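Side-chain contacts in DNA polymerase (Pyrobaculum calidifontis, PDB 5MDN), which probably catalyses the extension of DNA by deoxyribonucleoside triphosphates, releasing diphosphate, as a family B DNA polymerase of a hyperthermophilic archaeon: residues Arg197-Glu202 and Val216-Glu221; Val228-Asn233 and Leu341-Lys346; Glu307-Pro312 and Arg326-Arg331; Lys315-Trp320 and Met730-Val735. All coordinates share one frame; numbering follows the deposited sequence.

Contact 1 (Arg197-Glu202 and Val216-Glu221)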
# COMPACT_ATOMS: atom_id res chain seq x y z
N ARG A 197 23.78 -13.46 7.19
CA ARG A 197 24.12 -14.37 6.10
C ARG A 197 23.68 -13.80 4.76
O ARG A 197 22.67 -13.09 4.65
CB ARG A 197 23.45 -15.74 6.30
CG ARG A 197 23.74 -16.42 7.63
CD ARG A 197 23.05 -17.78 7.65
NE ARG A 197 22.56 -18.15 8.97
CZ ARG A 197 21.75 -19.19 9.20
NH1 ARG A 197 21.35 -19.95 8.19
NH2 ARG A 197 21.35 -19.46 10.43
N GLU A 198 24.45 -14.12 3.72
CA GLU A 198 24.04 -13.91 2.34
C GLU A 198 24.48 -15.10 1.50
O GLU A 198 25.58 -15.63 1.70
CB GLU A 198 24.66 -12.64 1.74
CG GLU A 198 24.54 -11.38 2.58
CD GLU A 198 25.10 -10.17 1.86
OE1 GLU A 198 25.31 -10.25 0.63
OE2 GLU A 198 25.33 -9.13 2.52
N GLU A 199 23.64 -15.50 0.55
CA GLU A 199 23.97 -16.54 -0.40
C GLU A 199 23.22 -16.29 -1.70
O GLU A 199 22.13 -15.73 -1.70
CB GLU A 199 23.66 -17.96 0.12
CG GLU A 199 24.67 -18.50 1.11
CD GLU A 199 24.51 -19.99 1.35
OE1 GLU A 199 23.63 -20.61 0.71
OE2 GLU A 199 25.27 -20.55 2.17
N VAL A 200 23.83 -16.72 -2.80
CA VAL A 200 23.24 -16.61 -4.13
C VAL A 200 23.28 -17.99 -4.77
O VAL A 200 24.35 -18.58 -4.93
CB VAL A 200 23.99 -15.60 -5.01
CG1 VAL A 200 23.20 -15.32 -6.28
CG2 VAL A 200 24.25 -14.31 -4.24
N PHE A 201 22.11 -18.50 -5.14
CA PHE A 201 21.99 -19.77 -5.84
C PHE A 201 21.87 -19.48 -7.33
O PHE A 201 20.88 -18.88 -7.77
CB PHE A 201 20.79 -20.57 -5.33
CG PHE A 201 20.72 -20.69 -3.84
CD1 PHE A 201 21.57 -21.56 -3.16
CD2 PHE A 201 19.81 -19.95 -3.11
CE1 PHE A 201 21.50 -21.67 -1.78
CE2 PHE A 201 19.74 -20.06 -1.73
CZ PHE A 201 20.59 -20.92 -1.07
N GLU A 202 22.86 -19.90 -8.10
CA GLU A 202 22.85 -19.74 -9.54
C GLU A 202 22.56 -21.08 -10.21
O GLU A 202 22.92 -22.14 -9.70
CB GLU A 202 24.18 -19.20 -10.08
CG GLU A 202 25.05 -18.48 -9.07
CD GLU A 202 26.39 -18.09 -9.67
OE1 GLU A 202 26.45 -17.83 -10.90
OE2 GLU A 202 27.39 -18.05 -8.93
N VAL A 216 14.53 -23.36 -1.12
CA VAL A 216 13.64 -24.05 -0.19
C VAL A 216 14.42 -24.56 1.01
O VAL A 216 13.99 -24.40 2.16
CB VAL A 216 12.89 -25.19 -0.91
CG1 VAL A 216 12.09 -26.00 0.09
CG2 VAL A 216 11.98 -24.63 -1.99
N ASP A 217 15.58 -25.18 0.77
CA ASP A 217 16.38 -25.70 1.87
C ASP A 217 16.86 -24.59 2.79
O ASP A 217 16.93 -24.77 4.01
CB ASP A 217 17.56 -26.50 1.33
CG ASP A 217 17.16 -27.88 0.83
OD1 ASP A 217 16.25 -28.48 1.44
OD2 ASP A 217 17.76 -28.36 -0.16
N PHE A 218 17.20 -23.43 2.23
CA PHE A 218 17.68 -22.32 3.07
C PHE A 218 16.56 -21.79 3.96
O PHE A 218 16.79 -21.50 5.14
CB PHE A 218 18.26 -21.21 2.20
CG PHE A 218 19.02 -20.17 2.98
CD1 PHE A 218 20.37 -20.32 3.23
CD2 PHE A 218 18.37 -19.05 3.48
CE1 PHE A 218 21.07 -19.38 3.95
CE2 PHE A 218 19.07 -18.10 4.20
CZ PHE A 218 20.42 -18.26 4.44
N VAL A 219 15.36 -21.62 3.40
CA VAL A 219 14.23 -21.13 4.20
C VAL A 219 13.94 -22.10 5.34
O VAL A 219 13.71 -21.68 6.49
CB VAL A 219 13.00 -20.91 3.31
CG1 VAL A 219 11.77 -20.58 4.15
CG2 VAL A 219 13.26 -19.81 2.30
N LYS A 220 13.95 -23.40 5.06
CA LYS A 220 13.74 -24.39 6.11
C LYS A 220 14.91 -24.40 7.09
O LYS A 220 14.71 -24.64 8.29
CB LYS A 220 13.55 -25.78 5.49
CG LYS A 220 12.32 -25.90 4.60
CD LYS A 220 12.10 -27.35 4.19
CE LYS A 220 13.26 -27.87 3.36
NZ LYS A 220 13.00 -29.24 2.83
N GLU A 221 16.12 -24.15 6.60
CA GLU A 221 17.31 -24.17 7.45
C GLU A 221 17.31 -22.97 8.39
O GLU A 221 17.52 -23.11 9.60
CB GLU A 221 18.56 -24.16 6.57
CG GLU A 221 19.89 -24.39 7.27
CD GLU A 221 19.98 -25.79 7.85
OE1 GLU A 221 19.35 -26.70 7.28
OE2 GLU A 221 20.67 -25.98 8.87

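Contact 2 (Val228-Asn233 and Leu341-Lys346)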
# COMPACT_ATOMS: atom_id res chain seq x y z
N VAL A 228 10.69 -10.92 3.35
CA VAL A 228 10.52 -9.63 2.70
C VAL A 228 11.07 -9.71 1.28
O VAL A 228 12.10 -10.34 1.03
CB VAL A 228 11.22 -8.50 3.48
CG1 VAL A 228 10.24 -7.83 4.44
CG2 VAL A 228 12.42 -9.04 4.24
N GLY A 229 10.36 -9.07 0.35
CA GLY A 229 10.82 -8.92 -1.01
C GLY A 229 10.30 -7.62 -1.57
O GLY A 229 9.50 -6.92 -0.93
N TYR A 230 10.75 -7.29 -2.77
CA TYR A 230 10.27 -6.11 -3.48
C TYR A 230 9.49 -6.58 -4.70
O TYR A 230 10.05 -7.21 -5.60
CB TYR A 230 11.42 -5.19 -3.89
CG TYR A 230 10.97 -3.78 -4.18
CD1 TYR A 230 10.54 -3.42 -5.45
CD2 TYR A 230 10.96 -2.82 -3.18
CE1 TYR A 230 10.11 -2.12 -5.71
CE2 TYR A 230 10.55 -1.53 -3.44
CZ TYR A 230 10.12 -1.18 -4.71
OH TYR A 230 9.70 0.10 -4.97
N ASN A 231 8.18 -6.29 -4.71
CA ASN A 231 7.25 -6.82 -5.70
C ASN A 231 7.23 -8.35 -5.68
O ASN A 231 7.06 -9.00 -6.72
CB ASN A 231 7.56 -6.30 -7.11
CG ASN A 231 6.36 -6.35 -8.03
OD1 ASN A 231 5.23 -6.08 -7.61
ND2 ASN A 231 6.59 -6.69 -9.29
N SER A 232 7.41 -8.93 -4.49
CA SER A 232 7.40 -10.38 -4.36
C SER A 232 6.02 -10.95 -4.63
O SER A 232 5.89 -12.03 -5.23
CB SER A 232 7.89 -10.79 -2.97
OG SER A 232 7.08 -10.22 -1.96
N ASN A 233 4.97 -10.26 -4.20
CA ASN A 233 3.61 -10.70 -4.52
C ASN A 233 3.29 -10.50 -5.99
O ASN A 233 2.52 -11.27 -6.56
CB ASN A 233 2.60 -9.95 -3.65
CG ASN A 233 2.65 -10.38 -2.19
OD1 ASN A 233 3.10 -11.48 -1.86
ND2 ASN A 233 2.18 -9.50 -1.30
N LEU A 341 16.66 -5.76 2.20
CA LEU A 341 16.78 -5.87 3.65
C LEU A 341 17.04 -4.52 4.28
O LEU A 341 16.62 -4.28 5.43
CB LEU A 341 17.89 -6.86 4.01
CG LEU A 341 17.97 -7.24 5.49
CD1 LEU A 341 16.66 -7.85 5.95
CD2 LEU A 341 19.13 -8.19 5.75
N GLY A 342 17.72 -3.62 3.57
CA GLY A 342 17.91 -2.27 4.08
C GLY A 342 16.59 -1.52 4.23
O GLY A 342 16.33 -0.91 5.27
N LEU A 343 15.76 -1.56 3.19
CA LEU A 343 14.43 -0.96 3.27
C LEU A 343 13.62 -1.58 4.41
O LEU A 343 12.93 -0.87 5.15
CB LEU A 343 13.68 -1.13 1.95
CG LEU A 343 13.88 -0.06 0.88
CD1 LEU A 343 13.33 -0.54 -0.46
CD2 LEU A 343 13.22 1.24 1.29
N ALA A 344 13.68 -2.91 4.55
CA ALA A 344 12.93 -3.58 5.61
C ALA A 344 13.29 -3.05 6.98
O ALA A 344 12.41 -2.79 7.81
CB ALA A 344 13.17 -5.09 5.54
N GLU A 345 14.59 -2.85 7.25
CA GLU A 345 15.01 -2.31 8.54
C GLU A 345 14.37 -0.96 8.83
O GLU A 345 14.15 -0.62 10.00
CB GLU A 345 16.53 -2.20 8.58
CG GLU A 345 17.24 -3.55 8.59
CD GLU A 345 18.67 -3.47 8.07
OE1 GLU A 345 19.23 -2.36 8.04
OE2 GLU A 345 19.23 -4.53 7.70
N LYS A 346 14.06 -0.18 7.79
CA LYS A 346 13.43 1.12 7.97
C LYS A 346 11.91 1.04 8.00
O LYS A 346 11.27 1.76 8.78
CB LYS A 346 13.88 2.08 6.87
CG LYS A 346 15.38 2.29 6.79
CD LYS A 346 15.71 3.72 6.41
CE LYS A 346 17.20 4.00 6.55
NZ LYS A 346 17.67 3.77 7.94

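Contact 3 (Glu307-Pro312 and Arg326-Arg331)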
# COMPACT_ATOMS: atom_id res chain seq x y z
N GLU A 307 26.53 4.74 -6.36
CA GLU A 307 27.53 3.84 -5.80
C GLU A 307 27.14 2.37 -5.97
O GLU A 307 27.55 1.52 -5.17
CB GLU A 307 27.77 4.15 -4.32
CG GLU A 307 28.17 5.58 -4.01
CD GLU A 307 28.36 5.82 -2.53
OE1 GLU A 307 28.52 4.83 -1.78
OE2 GLU A 307 28.36 7.00 -2.11
N ARG A 308 26.36 2.06 -7.00
CA ARG A 308 25.69 0.77 -7.11
C ARG A 308 25.69 0.32 -8.57
O ARG A 308 25.58 1.13 -9.49
CB ARG A 308 24.25 0.82 -6.58
CG ARG A 308 23.48 -0.47 -6.81
CD ARG A 308 22.14 -0.19 -7.48
NE ARG A 308 21.29 -1.38 -7.53
CZ ARG A 308 20.39 -1.70 -6.62
NH1 ARG A 308 20.19 -0.93 -5.57
NH2 ARG A 308 19.67 -2.81 -6.77
N VAL A 309 25.82 -1.00 -8.76
CA VAL A 309 25.77 -1.58 -10.09
C VAL A 309 24.33 -1.55 -10.59
O VAL A 309 23.38 -1.83 -9.85
CB VAL A 309 26.32 -3.02 -10.05
CG1 VAL A 309 26.24 -3.66 -11.42
CG2 VAL A 309 27.75 -3.02 -9.54
N LEU A 310 24.16 -1.21 -11.87
CA LEU A 310 22.83 -1.10 -12.47
C LEU A 310 22.85 -1.74 -13.86
O LEU A 310 23.53 -1.24 -14.76
CB LEU A 310 22.38 0.36 -12.56
CG LEU A 310 21.91 1.00 -11.25
CD1 LEU A 310 21.56 2.46 -11.47
CD2 LEU A 310 20.70 0.24 -10.72
N ILE A 311 22.10 -2.82 -14.01
CA ILE A 311 21.92 -3.49 -15.30
C ILE A 311 20.57 -3.08 -15.86
O ILE A 311 19.58 -3.00 -15.11
CB ILE A 311 22.02 -5.02 -15.16
CG1 ILE A 311 23.48 -5.51 -15.20
CG2 ILE A 311 21.19 -5.73 -16.22
CD1 ILE A 311 24.35 -5.02 -14.08
N PRO A 312 20.46 -2.80 -17.17
CA PRO A 312 19.13 -2.66 -17.77
C PRO A 312 18.36 -3.96 -17.65
O PRO A 312 18.72 -4.96 -18.28
CB PRO A 312 19.44 -2.30 -19.23
CG PRO A 312 20.85 -2.77 -19.46
CD PRO A 312 21.55 -2.61 -18.14
N ARG A 326 28.67 -12.02 -16.21
CA ARG A 326 27.98 -12.73 -15.13
C ARG A 326 28.37 -12.20 -13.75
O ARG A 326 27.47 -11.98 -12.92
CB ARG A 326 28.22 -14.24 -15.25
CG ARG A 326 26.97 -15.08 -15.00
CD ARG A 326 27.31 -16.56 -14.84
NE ARG A 326 27.55 -17.23 -16.12
CZ ARG A 326 26.98 -18.38 -16.48
NH1 ARG A 326 26.15 -19.00 -15.65
NH2 ARG A 326 27.26 -18.92 -17.65
N PRO A 327 29.66 -11.99 -13.42
CA PRO A 327 29.98 -11.53 -12.06
C PRO A 327 29.42 -10.16 -11.72
O PRO A 327 29.26 -9.85 -10.53
CB PRO A 327 31.52 -11.51 -12.05
CG PRO A 327 31.90 -11.42 -13.48
CD PRO A 327 30.88 -12.22 -14.21
N THR A 328 29.11 -9.33 -12.72
CA THR A 328 28.46 -8.05 -12.44
C THR A 328 26.95 -8.19 -12.37
O THR A 328 26.29 -7.38 -11.69
CB THR A 328 28.86 -7.00 -13.48
OG1 THR A 328 28.88 -5.70 -12.88
CG2 THR A 328 27.90 -6.98 -14.66
N LEU A 329 26.38 -9.18 -13.05
CA LEU A 329 24.97 -9.50 -12.86
C LEU A 329 24.71 -10.01 -11.45
O LEU A 329 23.63 -9.80 -10.89
CB LEU A 329 24.51 -10.52 -13.89
CG LEU A 329 23.05 -11.00 -13.79
CD1 LEU A 329 22.09 -9.86 -14.09
CD2 LEU A 329 22.80 -12.18 -14.71
N MET A 330 25.70 -10.69 -10.86
CA MET A 330 25.57 -11.14 -9.48
C MET A 330 25.52 -9.96 -8.52
O MET A 330 24.61 -9.86 -7.68
CB MET A 330 26.75 -12.06 -9.12
CG MET A 330 26.54 -12.90 -7.88
SD MET A 330 28.01 -13.85 -7.46
CE MET A 330 27.28 -15.43 -7.06
N ARG A 331 26.46 -9.02 -8.65
CA ARG A 331 26.48 -7.87 -7.75
C ARG A 331 25.24 -7.01 -7.92
O ARG A 331 24.78 -6.38 -6.96
CB ARG A 331 27.75 -7.05 -7.97
CG ARG A 331 27.91 -5.95 -6.95
CD ARG A 331 29.26 -6.06 -6.25
NE ARG A 331 29.25 -5.40 -4.95
CZ ARG A 331 30.10 -5.66 -3.97
NH1 ARG A 331 31.04 -6.58 -4.14
NH2 ARG A 331 30.01 -5.01 -2.82

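Contact 4 (Lys315-Trp320 and Met730-Val735)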
# COMPACT_ATOMS: atom_id res chain seq x y z
N LYS A 315 17.83 -6.98 -20.00
CA LYS A 315 18.97 -7.72 -20.54
C LYS A 315 19.69 -8.49 -19.45
O LYS A 315 20.91 -8.39 -19.28
CB LYS A 315 19.94 -6.78 -21.25
CG LYS A 315 19.33 -5.95 -22.36
CD LYS A 315 20.39 -5.12 -23.07
CE LYS A 315 20.49 -5.49 -24.54
NZ LYS A 315 21.52 -4.68 -25.25
N VAL A 316 18.96 -9.30 -18.68
CA VAL A 316 19.65 -10.20 -17.76
C VAL A 316 20.11 -11.46 -18.50
O VAL A 316 21.10 -12.09 -18.09
CB VAL A 316 18.79 -10.55 -16.54
CG1 VAL A 316 18.03 -9.33 -16.05
CG2 VAL A 316 17.85 -11.70 -16.84
N TYR A 317 19.41 -11.86 -19.56
CA TYR A 317 19.87 -12.98 -20.38
C TYR A 317 21.23 -12.67 -20.99
O TYR A 317 22.11 -13.53 -21.03
CB TYR A 317 18.84 -13.30 -21.46
CG TYR A 317 18.83 -12.33 -22.63
CD1 TYR A 317 18.11 -11.15 -22.57
CD2 TYR A 317 19.54 -12.60 -23.79
CE1 TYR A 317 18.10 -10.26 -23.63
CE2 TYR A 317 19.54 -11.72 -24.86
CZ TYR A 317 18.82 -10.55 -24.78
OH TYR A 317 18.81 -9.67 -25.83
N GLU A 318 21.42 -11.44 -21.47
CA GLU A 318 22.67 -11.07 -22.11
C GLU A 318 23.84 -11.14 -21.14
O GLU A 318 24.92 -11.64 -21.48
CB GLU A 318 22.53 -9.69 -22.76
CG GLU A 318 23.72 -9.24 -23.58
CD GLU A 318 23.34 -8.17 -24.58
OE1 GLU A 318 22.69 -8.53 -25.59
OE2 GLU A 318 23.66 -6.98 -24.37
N TYR A 319 23.65 -10.63 -19.92
CA TYR A 319 24.70 -10.73 -18.90
C TYR A 319 24.88 -12.16 -18.40
O TYR A 319 25.90 -12.45 -17.77
CB TYR A 319 24.39 -9.79 -17.73
CG TYR A 319 24.66 -8.33 -18.01
CD1 TYR A 319 23.93 -7.64 -18.97
CD2 TYR A 319 25.64 -7.63 -17.32
CE1 TYR A 319 24.17 -6.30 -19.23
CE2 TYR A 319 25.90 -6.30 -17.57
CZ TYR A 319 25.16 -5.64 -18.53
OH TYR A 319 25.40 -4.31 -18.78
N TRP A 320 23.91 -13.04 -18.65
CA TRP A 320 23.98 -14.43 -18.20
C TRP A 320 24.71 -15.33 -19.18
O TRP A 320 25.44 -16.24 -18.76
CB TRP A 320 22.56 -14.95 -17.96
CG TRP A 320 22.48 -16.39 -17.52
CD1 TRP A 320 21.98 -17.43 -18.24
CD2 TRP A 320 22.90 -16.93 -16.26
NE1 TRP A 320 22.06 -18.59 -17.51
CE2 TRP A 320 22.62 -18.31 -16.29
CE3 TRP A 320 23.48 -16.38 -15.12
CZ2 TRP A 320 22.91 -19.15 -15.22
CZ3 TRP A 320 23.76 -17.22 -14.05
CH2 TRP A 320 23.48 -18.58 -14.11
N MET A 730 10.73 -0.76 -35.21
CA MET A 730 11.47 -2.02 -35.21
C MET A 730 11.75 -2.46 -33.77
O MET A 730 12.14 -1.64 -32.93
CB MET A 730 12.79 -1.86 -35.96
CG MET A 730 13.46 -3.17 -36.34
SD MET A 730 14.96 -2.91 -37.30
CE MET A 730 14.31 -2.09 -38.74
N PRO A 731 11.55 -3.74 -33.45
CA PRO A 731 11.96 -4.24 -32.13
C PRO A 731 13.47 -4.11 -31.95
O PRO A 731 14.25 -4.16 -32.91
CB PRO A 731 11.52 -5.70 -32.14
CG PRO A 731 10.45 -5.78 -33.19
CD PRO A 731 10.80 -4.75 -34.22
N TYR A 732 13.88 -3.94 -30.69
CA TYR A 732 15.25 -3.54 -30.38
C TYR A 732 16.27 -4.64 -30.61
O TYR A 732 17.48 -4.36 -30.57
CB TYR A 732 15.34 -3.05 -28.94
CG TYR A 732 15.43 -4.16 -27.90
CD1 TYR A 732 14.29 -4.80 -27.44
CD2 TYR A 732 16.65 -4.53 -27.36
CE1 TYR A 732 14.36 -5.80 -26.49
CE2 TYR A 732 16.74 -5.53 -26.41
CZ TYR A 732 15.60 -6.16 -25.98
OH TYR A 732 15.68 -7.16 -25.03
N ILE A 733 15.85 -5.89 -30.85
CA ILE A 733 16.79 -6.97 -31.11
C ILE A 733 17.11 -7.10 -32.59
O ILE A 733 18.05 -7.81 -32.96
CB ILE A 733 16.25 -8.30 -30.55
CG1 ILE A 733 17.33 -9.38 -30.53
CG2 ILE A 733 15.04 -8.76 -31.34
CD1 ILE A 733 18.61 -8.95 -29.84
N PHE A 734 16.37 -6.40 -33.45
CA PHE A 734 16.52 -6.55 -34.89
C PHE A 734 17.32 -5.42 -35.53
O PHE A 734 17.47 -5.41 -36.76
CB PHE A 734 15.14 -6.68 -35.53
CG PHE A 734 14.35 -7.85 -35.01
CD1 PHE A 734 14.92 -9.12 -34.96
CD2 PHE A 734 13.06 -7.67 -34.53
CE1 PHE A 734 14.22 -10.19 -34.47
CE2 PHE A 734 12.34 -8.74 -34.03
CZ PHE A 734 12.92 -10.01 -34.00
N VAL A 735 17.83 -4.48 -34.74
CA VAL A 735 18.79 -3.51 -35.25
C VAL A 735 20.15 -4.19 -35.17
O VAL A 735 20.81 -4.17 -34.12
CB VAL A 735 18.76 -2.19 -34.46
CG1 VAL A 735 19.78 -1.21 -35.02
CG2 VAL A 735 17.36 -1.58 -34.51

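Contact 1 (Arg197-Glu202 and Val216-Glu221)
Phe218 of helix 209-222 reaches across to Arg197, Glu199 and Phe201 on the edge strand 198-202 and the residue just before it. The two elements belong to the RNase H-like fold of the exonuclease domain. The helix is the connection in a beta-alpha-beta crossover, which starts at this outermost strand, passes strands 186-193 and 165-172, and enters the parallel strand 226-229.

The apolar part of the contact is the meeting of two phenylalanines. Their side chains run at about a right angle, and the far end of the Phe201 ring, CZ, comes to 4.0 Å from CB of Phe218, close to the helix backbone. With CG of Phe218 anti to its own nitrogen (chi1 -168°), the ring is carried away from the helix and over the sheet. There it also packs on Val191 and Thr193 of strand 186-193 and on Leu166 of strand 165-172. The opposite face of the edge strand is occupied by helix 326-356, where Val200 meets Met330 and Leu334.

Charged side chains contribute mainly through packing at the solvent-exposed side. Glu199 runs obliquely past the ring, its carboxylate turned 48° from the ring plane, and OE1 lies 4.1 Å from CD1 of Phe218. Opposite charges approach without joining, since Arg197 NH1 and Glu221 OE2 stay 6.1 Å apart. What Arg197 gives Phe218 is its aliphatic chain: the guanidinium is steeply inclined to the ring, and the methylene CD sits 4.2 Å from Phe218 CZ.

Contact 2 (Val228-Asn233 and Leu341-Lys346)
Tyr230 and Leu343 meet because both side chains are stretched toward each other. The tyrosine holds CG anti to its backbone nitrogen (chi1 -160°), which swings the ring toward helix 326-356. The leucine extends in return, with CD1 anti to CA (chi2 167°), so that this one methyl leads. CD1 of Leu343 arrives at 4.2 Å from CE2 of Tyr230, the two side chains being inclined to one another and the approach to the ring oblique.

A second apolar pair lies beside the first. Val228 turns its CG1 branch to the helix and meets CB of Ala344 at 4.2 Å. The small alanine lets the backbones come near here, with the CA atoms of Val228 and Ala344 7.1 Å apart. All four residues are buried, and no hydrogen bond joins the segments. The polar end of the tyrosine is satisfied by a third part of the chain, its OH being hydrogen-bonded to O of Lys291, which fixes the far end of the ring.

The contact lies close to a magnesium-binding site of the exonuclease domain, formed with Asp169 and Asp236 but not occupied in this chain. The side chain of Tyr230 is about 5 Å from that of Asp169; separately, a bound magnesium ion lies about 6 Å from it. Asn231 is the N-cap residue of helix 232-247, which carries Asp236. Strand 226-229 runs between strands 165-172 and 274-277 of the RNase H-like sheet. Helix 326-356 lies against the face to which Val228 points, while Leu293 and Val296 of helix 293-299 pack on both Tyr230 and Leu343.

Contact 3 (Glu307-Pro312 and Arg326-Arg331)
Val309 and Ile311 of an extended loop lie against Thr328 and Arg331 in the first turns of helix 326-356, the long helix that flanks the RNase H-like exonuclease sheet. The loop links helix 293-299 to helix 316-320, and in it alternate side chains, those of residues 309 and 311, turn toward the helix.

In the first shell, the two methyls of Val309 divide between residues one helical turn apart. CG1, anti to the valine nitrogen (chi1 178°), approaches OG1 of Thr328 at 3.6 Å. CG2 takes the other side and rests 3.9 Å from CG of Arg331, whose chain crosses the valine at about a right angle before bending at chi2. The arginine thus offers its inner methylene to the loop. Thr328 serves both loop residues, since its hydroxyl branch faces Val309 while its methyl faces Ile311. No hydrogen bond crosses between the segments, so the fit rests on packing.

Further out, a salt bridge ties the loop to the same helix: Arg308 NH2 pairs with OD1 of Asp336, farther along it. Within the loop, NE of Arg308 makes only a weak bond to O of Val309, bent to 122° at the hydrogen. Tyr319 of helix 316-320 packs on both segments, touching Ile311, Thr328 and Leu329. On another flank of the helix, Met330 touches strand 198-202. Beside Val309, the terminal methyl CD1 of Ile311 lies 3.9 Å from the backbone O of Thr328 and 4.1 Å from Thr328 CG2.

Contact 4 (Lys315-Trp320 and Met730-Val735)
The ring of Tyr317 has OH of Tyr732 at its edge, near the ring plane, while CB of the adjoining Glu318 lies 4.1 Å above one face. Tyr732 in turn receives Lys315 at its own edge and makes an edge-to-face stack with His314. The contact joins the short, weakly bonded helix at about 316-320 to a type I beta turn, Pro731 to Phe734, that follows strand 729-731 in the C-terminal part of the polymerase, probably its thumb region.

The two tyrosines approach from opposite directions. In each, CG sits between the backbone nitrogen and carbonyl carbon (chi1 76° for Tyr317, 81° for Tyr732), a setting that sends the ring toward the other segment. Their hydroxyls stop 4.1 Å apart, from Tyr317 OH to Tyr732 OH, too far for a hydrogen bond.

Lys315 passes alongside Tyr732, running the other way, and its methylene CE comes to 4.2 Å from CE2 of Tyr732. A salt bridge from Lys315 NZ to Glu318 OE2 at 3.3 Å, weak as a hydrogen bond, links the lysine to the helix that follows it. Ile733, in the middle of the turn, faces two ways: CG2 covers the centre of one face of the Phe734 ring, and CD1 lies 4.1 Å from Tyr317 OH.

Followed from the N terminus, contact 1 comes first and closes a short loop from the exonuclease edge strand to helix 209-222, before contact 2 opens on the strand of the same sheet that follows in the chain. Contact 2 closes a much longer loop on helix 326-356. Contact 3 is nested inside that loop and ends near the start of the same helix. Contact 4 opens within both, at helix 316-320, and closes some 410 residues later, so it crosses contacts 2 and 3 and ties the C-terminal part to the exonuclease side. Glu202 of contact 1 packs on Met330 of contact 3 and Trp320 of contact 4.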